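Local coordinates for TATA-box-binding protein (Methanococcus jannaschii, PDB 2Z8U), which probably binds the TATA box of archaeal promoters as a general transcription factor and helps start transcription by RNA polymerase, at residues I28-E31 against E32-M35; C52-V56 against P57-L61. One frame throughout, in Å; residues are numbered along the deposited sequence.

Contact 1: residues I28-E31 against E32-M35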
ATOM      1  N   ILE B  28     -31.156  27.156  -5.540  1.00 38.47           N
ATOM      2  CA  ILE B  28     -30.929  28.287  -6.431  1.00 37.94           C
ATOM      3  C   ILE B  28     -31.081  27.839  -7.879  1.00 36.52           C
ATOM      4  O   ILE B  28     -30.507  26.829  -8.294  1.00 36.37           O
ATOM      5  CB  ILE B  28     -29.489  28.875  -6.246  1.00 37.41           C
ATOM      6  CG1 ILE B  28     -29.106  29.036  -4.754  1.00 40.17           C
ATOM      7  CG2 ILE B  28     -29.317  30.175  -7.068  1.00 38.29           C
ATOM      8  CD1 ILE B  28     -29.201  30.453  -4.176  1.00 44.78           C
ATOM      9  N   ASP B  29     -31.870  28.588  -8.642  1.00 36.14           N
ATOM     10  CA  ASP B  29     -32.100  28.269 -10.046  1.00 35.55           C
ATOM     11  C   ASP B  29     -30.920  28.820 -10.827  1.00 33.80           C
ATOM     12  O   ASP B  29     -30.900  29.991 -11.161  1.00 33.64           O
ATOM     13  CB  ASP B  29     -33.440  28.896 -10.474  1.00 35.63           C
ATOM     14  CG  ASP B  29     -33.786  28.694 -11.937  1.00 37.57           C
ATOM     15  OD1 ASP B  29     -32.945  28.284 -12.774  1.00 39.67           O
ATOM     16  OD2 ASP B  29     -34.974  28.949 -12.238  1.00 37.80           O
ATOM     17  N   LEU B  30     -29.944  27.971 -11.133  1.00 33.25           N
ATOM     18  CA  LEU B  30     -28.718  28.437 -11.833  1.00 32.71           C
ATOM     19  C   LEU B  30     -28.932  28.906 -13.284  1.00 32.60           C
ATOM     20  O   LEU B  30     -28.175  29.751 -13.776  1.00 31.67           O
ATOM     21  CB  LEU B  30     -27.626  27.353 -11.773  1.00 33.54           C
ATOM     22  CG  LEU B  30     -27.158  26.999 -10.348  1.00 33.51           C
ATOM     23  CD1 LEU B  30     -26.105  25.919 -10.399  1.00 34.53           C
ATOM     24  CD2 LEU B  30     -26.631  28.250  -9.603  1.00 34.81           C
ATOM     25  N   GLU B  31     -29.938  28.360 -13.968  1.00 32.29           N
ATOM     26  CA  GLU B  31     -30.290  28.871 -15.299  1.00 33.65           C
ATOM     27  C   GLU B  31     -30.657  30.380 -15.261  1.00 32.70           C
ATOM     28  O   GLU B  31     -30.215  31.153 -16.111  1.00 32.93           O
ATOM     29  CB  GLU B  31     -31.396  28.041 -15.958  1.00 33.56           C
ATOM     30  CG  GLU B  31     -31.853  28.626 -17.318  1.00 36.44           C
ATOM     31  CD  GLU B  31     -32.852  27.765 -18.061  1.00 37.12           C
ATOM     32  OE1 GLU B  31     -33.380  26.793 -17.460  1.00 41.72           O
ATOM     33  OE2 GLU B  31     -33.106  28.059 -19.259  1.00 41.20           O
ATOM     34  N   GLU B  32     -31.456  30.789 -14.279  1.00 32.11           N
ATOM     35  CA  GLU B  32     -31.807  32.194 -14.110  1.00 32.78           C
ATOM     36  C   GLU B  32     -30.624  33.038 -13.631  1.00 32.47           C
ATOM     37  O   GLU B  32     -30.493  34.182 -14.031  1.00 33.77           O
ATOM     38  CB  GLU B  32     -32.995  32.348 -13.159  1.00 33.51           C
ATOM     39  CG  GLU B  32     -34.324  31.972 -13.823  1.00 35.70           C
ATOM     40  CD  GLU B  32     -35.532  32.397 -13.011  1.00 39.74           C
ATOM     41  OE1 GLU B  32     -35.353  32.900 -11.883  1.00 40.99           O
ATOM     42  OE2 GLU B  32     -36.662  32.218 -13.512  1.00 42.35           O
ATOM     43  N   VAL B  33     -29.760  32.475 -12.785  1.00 32.50           N
ATOM     44  CA  VAL B  33     -28.508  33.171 -12.380  1.00 32.49           C
ATOM     45  C   VAL B  33     -27.670  33.452 -13.633  1.00 32.76           C
ATOM     46  O   VAL B  33     -27.182  34.573 -13.845  1.00 33.00           O
ATOM     47  CB  VAL B  33     -27.718  32.343 -11.321  1.00 32.12           C
ATOM     48  CG1 VAL B  33     -26.388  32.992 -10.972  1.00 33.22           C
ATOM     49  CG2 VAL B  33     -28.544  32.163 -10.051  1.00 32.25           C
ATOM     50  N   ALA B  34     -27.543  32.459 -14.508  1.00 33.10           N
ATOM     51  CA  ALA B  34     -26.792  32.664 -15.748  1.00 33.04           C
ATOM     52  C   ALA B  34     -27.418  33.713 -16.671  1.00 33.59           C
ATOM     53  O   ALA B  34     -26.706  34.388 -17.429  1.00 33.71           O
ATOM     54  CB  ALA B  34     -26.598  31.338 -16.475  1.00 33.05           C
ATOM     55  N   MET B  35     -28.740  33.869 -16.605  1.00 32.75           N
ATOM     56  CA  MET B  35     -29.415  34.920 -17.376  1.00 33.53           C
ATOM     57  C   MET B  35     -29.051  36.335 -16.932  1.00 34.24           C
ATOM     58  O   MET B  35     -29.179  37.277 -17.701  1.00 33.94           O
ATOM     59  CB  MET B  35     -30.928  34.774 -17.296  1.00 32.47           C
ATOM     60  CG  MET B  35     -31.453  33.578 -18.036  1.00 32.73           C
ATOM     61  SD  MET B  35     -33.228  33.505 -17.821  1.00 33.02           S
ATOM     62  CE  MET B  35     -33.644  32.131 -18.828  1.00 32.62           C
TER

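Contact 2: residues C52-V56 against P57-L61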
ATOM      1  N   CYS B  52     -18.774  32.428 -12.155  1.00 40.89           N
ATOM      2  CA  CYS B  52     -18.825  33.848 -12.478  1.00 41.56           C
ATOM      3  C   CYS B  52     -17.460  34.480 -12.200  1.00 42.08           C
ATOM      4  O   CYS B  52     -16.958  34.422 -11.079  1.00 40.61           O
ATOM      5  CB  CYS B  52     -19.901  34.582 -11.676  1.00 42.43           C
ATOM      6  SG  CYS B  52     -19.963  36.395 -12.095  1.00 45.12           S
ATOM      7  N   ARG B  53     -16.869  35.076 -13.228  1.00 43.15           N
ATOM      8  CA  ARG B  53     -15.542  35.678 -13.111  1.00 45.33           C
ATOM      9  C   ARG B  53     -15.631  37.187 -13.189  1.00 46.30           C
ATOM     10  O   ARG B  53     -15.919  37.746 -14.249  1.00 46.43           O
ATOM     11  CB  ARG B  53     -14.599  35.130 -14.176  1.00 45.34           C
ATOM     12  CG  ARG B  53     -13.882  33.864 -13.754  1.00 46.52           C
ATOM     13  CD  ARG B  53     -12.964  33.366 -14.851  1.00 50.43           C
ATOM     14  NE  ARG B  53     -13.533  32.208 -15.536  1.00 52.01           N
ATOM     15  CZ  ARG B  53     -13.194  30.951 -15.270  1.00 53.00           C
ATOM     16  NH1 ARG B  53     -12.274  30.693 -14.336  1.00 53.21           N
ATOM     17  NH2 ARG B  53     -13.766  29.949 -15.940  1.00 52.69           N
ATOM     18  N   LEU B  54     -15.410  37.836 -12.048  1.00 47.79           N
ATOM     19  CA  LEU B  54     -15.451  39.292 -11.949  1.00 48.65           C
ATOM     20  C   LEU B  54     -14.126  39.915 -12.340  1.00 49.35           C
ATOM     21  O   LEU B  54     -13.055  39.364 -12.061  1.00 49.40           O
ATOM     22  CB  LEU B  54     -15.859  39.741 -10.545  1.00 48.54           C
ATOM     23  CG  LEU B  54     -17.302  39.405 -10.170  1.00 49.71           C
ATOM     24  CD1 LEU B  54     -17.590  39.729  -8.716  1.00 50.42           C
ATOM     25  CD2 LEU B  54     -18.262  40.146 -11.094  1.00 49.28           C
ATOM     26  N   SER B  55     -14.215  41.069 -12.997  1.00 50.37           N
ATOM     27  CA  SER B  55     -13.040  41.792 -13.466  1.00 51.34           C
ATOM     28  C   SER B  55     -12.514  42.797 -12.438  1.00 51.71           C
ATOM     29  O   SER B  55     -11.296  42.944 -12.267  1.00 52.10           O
ATOM     30  CB  SER B  55     -13.350  42.497 -14.789  1.00 51.31           C
ATOM     31  OG  SER B  55     -12.356  43.458 -15.073  1.00 53.16           O
ATOM     32  N   VAL B  56     -13.429  43.512 -11.788  1.00 51.97           N
ATOM     33  CA  VAL B  56     -13.068  44.467 -10.738  1.00 52.22           C
ATOM     34  C   VAL B  56     -13.921  44.132  -9.518  1.00 51.91           C
ATOM     35  O   VAL B  56     -15.137  44.319  -9.552  1.00 52.38           O
ATOM     36  CB  VAL B  56     -13.282  45.958 -11.171  1.00 52.46           C
ATOM     37  CG1 VAL B  56     -12.950  46.913 -10.024  1.00 53.27           C
ATOM     38  CG2 VAL B  56     -12.442  46.319 -12.409  1.00 52.24           C
ATOM     39  N   PRO B  57     -13.306  43.558  -8.464  1.00 51.61           N
ATOM     40  CA  PRO B  57     -11.899  43.135  -8.423  1.00 50.75           C
ATOM     41  C   PRO B  57     -11.754  41.776  -9.135  1.00 49.43           C
ATOM     42  O   PRO B  57     -12.765  41.171  -9.483  1.00 49.45           O
ATOM     43  CB  PRO B  57     -11.625  43.003  -6.922  1.00 50.87           C
ATOM     44  CG  PRO B  57     -12.957  42.605  -6.333  1.00 51.28           C
ATOM     45  CD  PRO B  57     -14.022  43.236  -7.211  1.00 51.60           C
ATOM     46  N   LYS B  58     -10.519  41.333  -9.379  1.00 47.85           N
ATOM     47  CA  LYS B  58     -10.273  40.058 -10.060  1.00 46.36           C
ATOM     48  C   LYS B  58     -10.621  38.899  -9.117  1.00 45.03           C
ATOM     49  O   LYS B  58      -9.745  38.333  -8.461  1.00 45.01           O
ATOM     50  CB  LYS B  58      -8.810  39.967 -10.496  1.00 46.48           C
ATOM     51  CG  LYS B  58      -8.547  39.135 -11.759  1.00 47.19           C
ATOM     52  CD  LYS B  58      -7.051  39.146 -12.162  1.00 46.79           C
ATOM     53  CE  LYS B  58      -6.607  40.471 -12.816  1.00 48.78           C
ATOM     54  NZ  LYS B  58      -5.167  40.486 -13.232  1.00 47.06           N
ATOM     55  N   VAL B  59     -11.903  38.571  -9.028  1.00 42.92           N
ATOM     56  CA  VAL B  59     -12.345  37.456  -8.186  1.00 41.50           C
ATOM     57  C   VAL B  59     -13.290  36.553  -8.984  1.00 40.28           C
ATOM     58  O   VAL B  59     -13.954  37.012  -9.916  1.00 40.09           O
ATOM     59  CB  VAL B  59     -13.033  37.927  -6.865  1.00 41.71           C
ATOM     60  CG1 VAL B  59     -12.098  38.786  -6.003  1.00 42.55           C
ATOM     61  CG2 VAL B  59     -14.329  38.677  -7.151  1.00 44.11           C
ATOM     62  N   ALA B  60     -13.352  35.280  -8.602  1.00 38.96           N
ATOM     63  CA  ALA B  60     -14.210  34.321  -9.264  1.00 37.54           C
ATOM     64  C   ALA B  60     -15.087  33.626  -8.229  1.00 37.66           C
ATOM     65  O   ALA B  60     -14.651  33.364  -7.099  1.00 35.29           O
ATOM     66  CB  ALA B  60     -13.372  33.295 -10.026  1.00 38.20           C
ATOM     67  N   LEU B  61     -16.313  33.329  -8.626  1.00 36.27           N
ATOM     68  CA  LEU B  61     -17.251  32.650  -7.737  1.00 36.63           C
ATOM     69  C   LEU B  61     -17.747  31.384  -8.413  1.00 35.96           C
ATOM     70  O   LEU B  61     -17.969  31.367  -9.627  1.00 35.43           O
ATOM     71  CB  LEU B  61     -18.441  33.567  -7.397  1.00 37.30           C
ATOM     72  CG  LEU B  61     -18.178  34.864  -6.600  1.00 40.38           C
ATOM     73  CD1 LEU B  61     -17.904  36.047  -7.525  1.00 43.71           C
ATOM     74  CD2 LEU B  61     -19.389  35.174  -5.771  1.00 43.62           C
TER

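Contact 1: residues I28-E31 against E32-M35
The carboxylates of D29 and E32 lie one over the other, their planes 18° apart and offset. E32 covers a single face of the D29 group: its CG sits 3.5 Å from D29 OD2, and its carboxylate extends over the same side. Two acids are thereby brought together, with D29 OD2 3.9 Å from E32 OE2, a pairing of like charges that is probably unfavourable and that the helix N-terminus may ease. The E32 amide also reaches that covered face, its N-H bonding to D29 OD1 over 3.3 Å, from 69° out of the carboxylate plane. D29 can present this oxygen because its CG is anti to the backbone N (chi1 178°), which places OD1 within bonding distance of E32 N.

This makes D29 the N-cap of helix 30-36, the short helix of the first TBP repeat. The carbonyl of D29 opens the helical bonding as well: D29 O accepts from V33 N at 3.2 Å, in the carbonyl plane. One residue on, A34 N meets L30 O at 2.9 Å, whereas the bond from M35 N to E31 O is more bent. M35 lays its CG 3.3 Å from that same E31 O, and the extended thioether crosses the E31 side chain at a slant, so that CE comes near E31 OE2.

On the inner side of the turn the chemistry is apolar. I28 CG2 meets V33 CG2 at 3.7 Å, and that valine methyl also sits 3.4 Å from D29 O, while the L30 side chain passes more loosely beside it. V33 and A34 continue inward onto L50 of strand 50-54, L30 packs on Y42 and R65, and the backbone of I28 is hydrogen-bonded to R65.

Contact 2: residues C52-V56 against P57-L61
Backbone bonds join C52 to L61 twice, C52 N to L61 O at 2.9 Å and L61 N to C52 O at 2.8 Å, an antiparallel hydrogen-bonded pair. Two residues on, L54 N gives V59 O a 2.7 Å bond, but the return from V59 N to L54 O is weak.

These strands form a beta hairpin in the saddle-shaped TBP sheet. Its chain reverses through a cis peptide before P57 and an inverse gamma turn centred on K58, where V59 N bonds weakly to P57 O.

Apolar contacts hold the helix-covered face. L54 CD1 touches both V59 CG2, at 3.8 Å, and L61 CD1, at 3.9 Å. A chi1 of -60° sets V59 CG2 between backbone N and carbonyl carbon, where L54 meets it. V59 and L61 also rest on A83 and I84 of helix 77-94, and C52 on I87.

On the other face, which in this family is the concave DNA-binding side, R53 CG packs on A60 CB at 3.8 Å across a non-hydrogen-bonded pair. R53 NH2 makes a salt bridge with E41 and R53 NH1 one with D123 of the second subunit, whose L126 packs on A60.

In the fold
Both contacts belong to the first repeat and are local, yet they differ in depth. The centre of contact 1 lies about 26 Å from the chain's centre, its acidic outer side exposed; that of contact 2 lies about 14 Å from it, with C52 and 59-61 buried, R53 and L54 partly exposed and much of the turn exposed. Their centres are about 17 Å apart, but strand 50-54 connects them: its L50 receives V33 and A34 of contact 1, and its later residues form one strand of contact 2. Capping and helical bonds order 28-35, cross-strand pairing 52-61. No other subunit of the assembly touches contact 1, while contact 2 meets one through R53 and A60.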